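Local coordinates for protein lectin (Cicer arietinum, PDB 3V6N) that agglutinates red blood cells as a chickpea seed albumin of four-bladed hemopexin fold, with calcium and sodium ions bound in its structure, at residues 76-80 with 81-85; 102-105 with 106-110; 123-127 with 128-132. All coordinates share one frame; numbering follows the deposited sequence.

Interaction 1 (76-80 with 81-85)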
loop_
_atom_site.group_PDB
_atom_site.type_symbol
_atom_site.label_atom_id
_atom_site.label_comp_id
_atom_site.label_asym_id
_atom_site.label_seq_id
_atom_site.Cartn_x
_atom_site.Cartn_y
_atom_site.Cartn_z
ATOM N N PHE A 76 -15.619 -0.359 -4.699
ATOM C CA PHE A 76 -14.501 -0.815 -3.881
ATOM C C PHE A 76 -13.493 -1.433 -4.830
ATOM O O PHE A 76 -13.855 -2.197 -5.733
ATOM C CB PHE A 76 -14.921 -1.841 -2.809
ATOM C CG PHE A 76 -15.409 -1.219 -1.513
ATOM C CD1 PHE A 76 -14.511 -0.759 -0.555
ATOM C CD2 PHE A 76 -16.775 -1.096 -1.258
ATOM C CE1 PHE A 76 -14.960 -0.171 0.623
ATOM C CE2 PHE A 76 -17.239 -0.507 -0.090
ATOM C CZ PHE A 76 -16.330 -0.043 0.858
ATOM N N ILE A 77 -12.233 -1.076 -4.652
ATOM C CA ILE A 77 -11.158 -1.673 -5.446
ATOM C C ILE A 77 -10.172 -2.298 -4.454
ATOM O O ILE A 77 -10.100 -1.870 -3.303
ATOM C CB ILE A 77 -10.492 -0.634 -6.398
ATOM C CG1 ILE A 77 -9.892 0.521 -5.582
ATOM C CG2 ILE A 77 -11.506 -0.134 -7.444
ATOM C CD1 ILE A 77 -8.940 1.407 -6.362
ATOM N N PHE A 78 -9.452 -3.329 -4.872
ATOM C CA PHE A 78 -8.503 -4.007 -3.991
ATOM C C PHE A 78 -7.163 -4.204 -4.676
ATOM O O PHE A 78 -7.099 -4.285 -5.894
ATOM C CB PHE A 78 -9.017 -5.392 -3.583
ATOM C CG PHE A 78 -10.302 -5.369 -2.802
ATOM C CD1 PHE A 78 -10.299 -5.625 -1.446
ATOM C CD2 PHE A 78 -11.513 -5.083 -3.428
ATOM C CE1 PHE A 78 -11.486 -5.617 -0.728
ATOM C CE2 PHE A 78 -12.704 -5.076 -2.722
ATOM C CZ PHE A 78 -12.689 -5.345 -1.370
ATOM N N TYR A 79 -6.104 -4.271 -3.871
ATOM C CA TYR A 79 -4.823 -4.813 -4.303
ATOM C C TYR A 79 -4.171 -5.544 -3.123
ATOM O O TYR A 79 -3.903 -4.933 -2.065
ATOM C CB TYR A 79 -3.880 -3.741 -4.857
ATOM C CG TYR A 79 -2.522 -4.348 -5.180
ATOM C CD1 TYR A 79 -2.369 -5.185 -6.285
ATOM C CD2 TYR A 79 -1.413 -4.127 -4.357
ATOM C CE1 TYR A 79 -1.156 -5.768 -6.577
ATOM C CE2 TYR A 79 -0.182 -4.704 -4.650
ATOM C CZ TYR A 79 -0.060 -5.518 -5.764
ATOM O OH TYR A 79 1.147 -6.118 -6.072
ATOM N N GLU A 80 -3.942 -6.843 -3.299
ATOM C CA GLU A 80 -3.495 -7.706 -2.207
ATOM C C GLU A 80 -4.310 -7.431 -0.936
ATOM O O GLU A 80 -5.549 -7.457 -0.972
ATOM C CB GLU A 80 -1.985 -7.548 -1.971
ATOM C CG GLU A 80 -1.123 -8.134 -3.091
ATOM C CD GLU A 80 0.379 -7.920 -2.889
ATOM O OE1 GLU A 80 0.790 -7.352 -1.859
ATOM O OE2 GLU A 80 1.161 -8.335 -3.769
ATOM N N ASN A 81 -3.646 -7.115 0.172
ATOM C CA ASN A 81 -4.386 -6.895 1.422
ATOM C C ASN A 81 -4.975 -5.483 1.660
ATOM O O ASN A 81 -5.501 -5.209 2.728
ATOM C CB ASN A 81 -3.622 -7.469 2.635
ATOM C CG ASN A 81 -2.605 -6.516 3.223
ATOM O OD1 ASN A 81 -1.795 -6.900 4.079
ATOM N ND2 ASN A 81 -2.671 -5.268 2.828
ATOM N N PHE A 82 -4.920 -4.620 0.648
ATOM C CA PHE A 82 -5.407 -3.237 0.759
ATOM C C PHE A 82 -6.634 -2.987 -0.107
ATOM O O PHE A 82 -6.793 -3.606 -1.146
ATOM C CB PHE A 82 -4.301 -2.242 0.380
ATOM C CG PHE A 82 -3.104 -2.305 1.284
ATOM C CD1 PHE A 82 -2.011 -3.103 0.961
ATOM C CD2 PHE A 82 -3.083 -1.597 2.482
ATOM C CE1 PHE A 82 -0.908 -3.175 1.807
ATOM C CE2 PHE A 82 -1.988 -1.667 3.321
ATOM C CZ PHE A 82 -0.901 -2.463 2.982
ATOM N N CYS A 83 -7.494 -2.072 0.332
ATOM C CA CYS A 83 -8.656 -1.685 -0.441
ATOM C C CYS A 83 -8.959 -0.189 -0.318
ATOM O O CYS A 83 -8.443 0.492 0.571
ATOM C CB CYS A 83 -9.880 -2.513 -0.030
ATOM S SG CYS A 83 -10.309 -2.380 1.707
ATOM N N ALA A 84 -9.783 0.311 -1.225
ATOM C CA ALA A 84 -10.210 1.707 -1.179
ATOM C C ALA A 84 -11.615 1.833 -1.751
ATOM O O ALA A 84 -12.030 1.009 -2.577
ATOM C CB ALA A 84 -9.228 2.604 -1.945
ATOM N N ARG A 85 -12.350 2.842 -1.295
ATOM C CA ARG A 85 -13.630 3.191 -1.914
ATOM C C ARG A 85 -13.411 4.383 -2.845
ATOM O O ARG A 85 -12.915 5.429 -2.414
ATOM C CB ARG A 85 -14.681 3.525 -0.852
ATOM C CG ARG A 85 -16.084 3.638 -1.431
ATOM C CD ARG A 85 -16.911 4.679 -0.697
ATOM N NE ARG A 85 -17.300 4.320 0.669
ATOM C CZ ARG A 85 -18.411 3.653 1.027
ATOM N NH1 ARG A 85 -19.274 3.196 0.113
ATOM N NH2 ARG A 85 -18.661 3.424 2.324
#
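F78 holds CG anti to its own carbonyl carbon (chi1 -62°), which swings the ring so that one face meets C83 CB; the chi1 of C83 (58°) decides only where its sulfur stands. F78 CD1 comes within 3.4 Å of C83 CB, a CH-pi contact; the sulfur is oblique to the ring, with C83 SG 5.0 Å from the F78 centroid. The two residues are directly opposed, as a non-hydrogen-bonded antiparallel pair, and their side chains lie on one face of the sheet. F76 and R85 make the next such pair on that face. R85 CB sits over the F76 ring at 4.0 Å from CE1, and farther out the guanidinium crosses the ring, the planes 42° apart, with F76 CZ over its centre. A long, weak ion pair to E74 occupies R85 NH1.

The other face carries I77 with A84 and Y79 with F82, both hydrogen-bonded pairs. I77 N gives a nearly straight bond to A84 O at 2.9 Å, and Y79 N reaches F82 O over the same distance. In the return bond F82 N approaches from above the carbonyl plane of Y79, at 2.9 Å from its O. E80 OE2 forms a salt bridge with K103 of the second subunit. F78 also packs against D65, a calcium-site residue. This is a beta hairpin with a two-residue loop, E80 (positive phi) and N81, closed by a type II' turn from Y79 to F82 and joining the middle strands of a four-stranded propeller blade.

Interaction 2 (102-105 with 106-110)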
loop_
_atom_site.group_PDB
_atom_site.type_symbol
_atom_site.label_atom_id
_atom_site.label_comp_id
_atom_site.label_asym_id
_atom_site.label_seq_id
_atom_site.Cartn_x
_atom_site.Cartn_y
_atom_site.Cartn_z
ATOM N N LYS A 102 -7.035 1.297 2.969
ATOM C CA LYS A 102 -7.033 0.648 4.275
ATOM C C LYS A 102 -6.721 -0.830 4.073
ATOM O O LYS A 102 -7.024 -1.395 3.022
ATOM C CB LYS A 102 -8.418 0.767 4.927
ATOM C CG LYS A 102 -8.589 1.949 5.863
ATOM C CD LYS A 102 -10.040 2.419 5.882
ATOM C CE LYS A 102 -10.476 2.934 7.248
ATOM N NZ LYS A 102 -9.609 4.039 7.729
ATOM N N LYS A 103 -6.132 -1.464 5.082
ATOM C CA LYS A 103 -6.043 -2.928 5.095
ATOM C C LYS A 103 -7.455 -3.520 5.081
ATOM O O LYS A 103 -8.394 -2.932 5.641
ATOM C CB LYS A 103 -5.277 -3.406 6.326
ATOM C CG LYS A 103 -3.789 -3.108 6.254
ATOM C CD LYS A 103 -3.131 -3.229 7.619
ATOM C CE LYS A 103 -1.670 -2.795 7.558
ATOM N NZ LYS A 103 -0.856 -3.511 8.576
ATOM N N ILE A 104 -7.610 -4.667 4.430
ATOM C CA ILE A 104 -8.914 -5.366 4.398
ATOM C C ILE A 104 -9.539 -5.570 5.796
ATOM O O ILE A 104 -10.735 -5.348 5.983
ATOM C CB ILE A 104 -8.826 -6.701 3.624
ATOM C CG1 ILE A 104 -8.616 -6.402 2.130
ATOM C CG2 ILE A 104 -10.081 -7.556 3.861
ATOM C CD1 ILE A 104 -8.184 -7.583 1.288
ATOM N N ALA A 105 -8.709 -5.955 6.760
ATOM C CA ALA A 105 -9.136 -6.205 8.137
ATOM C C ALA A 105 -9.688 -4.960 8.826
ATOM O O ALA A 105 -10.529 -5.077 9.714
ATOM C CB ALA A 105 -7.989 -6.791 8.959
ATOM N N ASP A 106 -9.205 -3.781 8.433
ATOM C CA ASP A 106 -9.675 -2.520 9.001
ATOM C C ASP A 106 -10.959 -2.048 8.348
ATOM O O ASP A 106 -11.753 -1.355 8.973
ATOM C CB ASP A 106 -8.613 -1.421 8.868
ATOM C CG ASP A 106 -7.428 -1.628 9.810
ATOM O OD1 ASP A 106 -7.536 -2.401 10.787
ATOM O OD2 ASP A 106 -6.373 -1.023 9.563
ATOM N N MET A 107 -11.153 -2.393 7.082
ATOM C CA MET A 107 -12.376 -2.009 6.383
ATOM C C MET A 107 -13.498 -3.012 6.668
ATOM O O MET A 107 -14.661 -2.625 6.753
ATOM C CB MET A 107 -12.104 -1.909 4.883
ATOM C CG MET A 107 -13.157 -1.150 4.096
ATOM S SD MET A 107 -12.853 0.624 4.085
ATOM C CE MET A 107 -11.635 0.771 2.783
ATOM N N PHE A 108 -13.131 -4.290 6.802
ATOM C CA PHE A 108 -14.068 -5.408 7.017
ATOM C C PHE A 108 -13.535 -6.322 8.113
ATOM O O PHE A 108 -12.918 -7.345 7.808
ATOM C CB PHE A 108 -14.248 -6.250 5.740
ATOM C CG PHE A 108 -14.601 -5.453 4.514
ATOM C CD1 PHE A 108 -15.877 -4.915 4.353
ATOM C CD2 PHE A 108 -13.661 -5.251 3.514
ATOM C CE1 PHE A 108 -16.203 -4.183 3.222
ATOM C CE2 PHE A 108 -13.980 -4.511 2.375
ATOM C CZ PHE A 108 -15.252 -3.975 2.231
ATOM N N PRO A 109 -13.775 -5.968 9.396
ATOM C CA PRO A 109 -13.175 -6.715 10.515
ATOM C C PRO A 109 -13.601 -8.171 10.639
ATOM O O PRO A 109 -12.878 -8.972 11.235
ATOM C CB PRO A 109 -13.625 -5.921 11.752
ATOM C CG PRO A 109 -13.887 -4.534 11.237
ATOM C CD PRO A 109 -14.469 -4.751 9.862
ATOM N N PHE A 110 -14.762 -8.523 10.087
ATOM C CA PHE A 110 -15.252 -9.911 10.147
ATOM C C PHE A 110 -14.348 -10.870 9.363
ATOM O O PHE A 110 -14.435 -12.092 9.521
ATOM C CB PHE A 110 -16.712 -10.007 9.675
ATOM C CG PHE A 110 -17.021 -9.183 8.444
ATOM C CD1 PHE A 110 -17.611 -7.926 8.562
ATOM C CD2 PHE A 110 -16.731 -9.668 7.176
ATOM C CE1 PHE A 110 -17.903 -7.164 7.440
ATOM C CE2 PHE A 110 -17.020 -8.916 6.048
ATOM C CZ PHE A 110 -17.606 -7.662 6.175
#
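M107 lays its sulfur and methyl against the aliphatic part of K102, where a short helix, residues 104-107, follows directly on the outermost strand of a propeller blade. The two side chains cross at about a right angle: K102 CD lies 3.8 Å from M107 SD, and the methyl CE touches both CB and CD of the lysine. M107 gets there by setting CG anti to its backbone N (chi1 -163°) and then bending at both later torsions, which folds the thioether back toward the strand.

Backbone bonds of a single helical turn hold these groups in place. K103, at the N-cap position, offers its carbonyl: M107 N lies 3.2 Å from K103 O, and D106 N makes a weak bond to the same oxygen. I104 O is likewise shared, by a short bond from F108 N at 2.7 Å and a weak one from M107 N. F108 is where the chain leaves helical geometry. Its CB and CD2 lie close to I104 O, M107 CG stands over one face of its ring, and CD2 reaches I104 CG2 at 4.3 Å.

Farther out, I104 and F108 both pack on F78, and M107 on F76 and C83, which settles the helix against the hairpin strands 74-79 and 82-87. F108 also reaches I143 in the next blade. On the second subunit, E80 pairs with K103 NZ, and Y62 OH is hydrogen-bonded to D106 OD2 and to the backbone N of K103; the ring of that Y62 also makes a cation-pi contact with K103. Past the helix end, the P109 ring lies against A105 O, with CG 3.7 Å from it, while P109 CA makes a CA-H...O contact with that same oxygen at 3.2 Å.

Interaction 3 (123-127 with 128-132). With NA (sodium ion), chain G.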
loop_
_atom_site.group_PDB
_atom_site.type_symbol
_atom_site.label_atom_id
_atom_site.label_comp_id
_atom_site.label_asym_id
_atom_site.label_seq_id
_atom_site.Cartn_x
_atom_site.Cartn_y
_atom_site.Cartn_z
ATOM N N ALA A 123 -15.241 -10.517 -6.943
ATOM C CA ALA A 123 -16.416 -10.037 -6.239
ATOM C C ALA A 123 -17.451 -9.567 -7.229
ATOM O O ALA A 123 -17.103 -9.075 -8.309
ATOM C CB ALA A 123 -16.041 -8.905 -5.300
ATOM N N PHE A 124 -18.724 -9.727 -6.884
ATOM C CA PHE A 124 -19.762 -9.073 -7.668
ATOM C C PHE A 124 -20.962 -8.617 -6.839
ATOM O O PHE A 124 -21.300 -9.226 -5.824
ATOM C CB PHE A 124 -20.177 -9.874 -8.926
ATOM C CG PHE A 124 -20.986 -11.114 -8.649
ATOM C CD1 PHE A 124 -20.370 -12.360 -8.572
ATOM C CD2 PHE A 124 -22.369 -11.046 -8.535
ATOM C CE1 PHE A 124 -21.109 -13.509 -8.348
ATOM C CE2 PHE A 124 -23.121 -12.202 -8.305
ATOM C CZ PHE A 124 -22.489 -13.432 -8.219
ATOM N N ARG A 125 -21.567 -7.530 -7.299
ATOM C CA ARG A 125 -22.689 -6.883 -6.632
ATOM C C ARG A 125 -23.982 -7.669 -6.839
ATOM O O ARG A 125 -24.369 -7.932 -7.978
ATOM C CB ARG A 125 -22.823 -5.436 -7.158
ATOM C CG ARG A 125 -23.977 -4.624 -6.613
ATOM C CD ARG A 125 -23.755 -4.175 -5.179
ATOM N NE ARG A 125 -24.635 -3.048 -4.882
ATOM C CZ ARG A 125 -25.855 -3.149 -4.360
ATOM N NH1 ARG A 125 -26.379 -4.344 -4.063
ATOM N NH2 ARG A 125 -26.561 -2.046 -4.147
ATOM N N SER A 126 -24.635 -8.054 -5.742
ATOM C CA SER A 126 -25.950 -8.714 -5.806
ATOM C C SER A 126 -27.064 -7.778 -6.286
ATOM O O SER A 126 -26.918 -6.554 -6.230
ATOM C CB SER A 126 -26.330 -9.278 -4.423
ATOM O OG SER A 126 -27.592 -9.931 -4.449
ATOM N N THR A 127 -28.173 -8.348 -6.765
ATOM C CA THR A 127 -29.405 -7.561 -6.969
ATOM C C THR A 127 -30.116 -7.265 -5.641
ATOM O O THR A 127 -30.903 -6.320 -5.555
ATOM C CB THR A 127 -30.413 -8.265 -7.905
ATOM O OG1 THR A 127 -30.585 -9.629 -7.485
ATOM C CG2 THR A 127 -29.920 -8.235 -9.352
ATOM N N LYS A 128 -29.838 -8.058 -4.606
ATOM C CA LYS A 128 -30.551 -7.912 -3.324
ATOM C C LYS A 128 -29.925 -6.855 -2.427
ATOM O O LYS A 128 -28.735 -6.930 -2.104
ATOM C CB LYS A 128 -30.649 -9.254 -2.586
ATOM C CG LYS A 128 -31.406 -9.187 -1.256
ATOM C CD LYS A 128 -31.313 -10.503 -0.488
ATOM C CE LYS A 128 -31.855 -10.358 0.933
ATOM N NZ LYS A 128 -33.336 -10.164 0.975
ATOM N N GLY A 129 -30.734 -5.866 -2.039
ATOM C CA GLY A 129 -30.327 -4.798 -1.114
ATOM C C GLY A 129 -28.932 -4.266 -1.389
ATOM O O GLY A 129 -28.618 -3.876 -2.513
ATOM N N LYS A 130 -28.093 -4.262 -0.359
ATOM C CA LYS A 130 -26.725 -3.758 -0.482
ATOM C C LYS A 130 -25.745 -4.927 -0.372
ATOM O O LYS A 130 -24.679 -4.799 0.220
ATOM C CB LYS A 130 -26.443 -2.715 0.603
ATOM C CG LYS A 130 -27.424 -1.535 0.633
ATOM C CD LYS A 130 -27.112 -0.544 -0.472
ATOM C CE LYS A 130 -27.724 0.827 -0.236
ATOM N NZ LYS A 130 -29.172 0.826 -0.594
ATOM N N GLU A 131 -26.107 -6.059 -0.962
ATOM C CA GLU A 131 -25.330 -7.286 -0.795
ATOM C C GLU A 131 -24.278 -7.478 -1.884
ATOM O O GLU A 131 -24.454 -7.010 -3.000
ATOM C CB GLU A 131 -26.261 -8.502 -0.677
ATOM C CG GLU A 131 -27.222 -8.371 0.508
ATOM C CD GLU A 131 -27.992 -9.638 0.833
ATOM O OE1 GLU A 131 -27.734 -10.707 0.227
ATOM O OE2 GLU A 131 -28.871 -9.564 1.715
ATOM N N VAL A 132 -23.190 -8.157 -1.516
ATOM C CA VAL A 132 -22.047 -8.433 -2.381
ATOM C C VAL A 132 -21.544 -9.851 -2.141
ATOM O O VAL A 132 -21.474 -10.305 -1.000
ATOM C CB VAL A 132 -20.864 -7.478 -2.090
ATOM C CG1 VAL A 132 -19.766 -7.650 -3.133
ATOM C CG2 VAL A 132 -21.337 -6.038 -2.067
HETATM NA NA NA G . -15.902 -7.596 -9.639
HETATM O O HOH W 1 -27.566 -11.428 -2.422
#
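R125 turns its guanidinium back into its own hairpin loop and grips backbone oxygens there. NH1 lies 2.8 Å from G129 O, which sits at the guanidinium edge and in its plane; NH2 adds a weak bond to the same oxygen, and NH1 another to E131 O. A bend at chi2 (74°) takes the group there, alongside K130. E71 and T70 O hold NH2 and NE from outside, and the E71 carboxylate would be expected to offset the charge of R125, whose NH2 lies 5.3 Å from K130 NZ.

S126 ties the base of the loop. Its N bonds to E131 O at 2.9 Å, and OG, anti to the backbone N, accepts a nearly straight bond from K128 N at 2.9 Å, an ST turn. A water joins S126 OG to E131 OE1, itself paired with R142.

Near the start of the strand, away from the loop, A123 O binds the sodium ion at 2.3 Å, with the carbonyls of A9, S67 and A176. The hairpin lies in a predicted hemopexin repeat; strand 122-125 is innermost in its blade, lining the central channel, next to strand 131-136, where V132 packs on F68 of strand 66-69 and I143 of strand 139-144.

From the N terminus, interaction 1 comes first and closes the tight hairpin between strands 74-79 and 82-87. The chain then runs through strand 96-103 into interaction 2, a helical turn that closes only its own short loop. The two touch: N81 O with I104 N and C83 N with K102 O are probable hydrogen bonds, so the hairpin and the strand leading into the helix belong to one sheet. Both also meet the second subunit. Interaction 3 follows in the next blade, closing the hairpin of strands 122-125 and 131-136, with nearest atoms about 6 Å from interaction 1. All three lie in series; none encloses or crosses another.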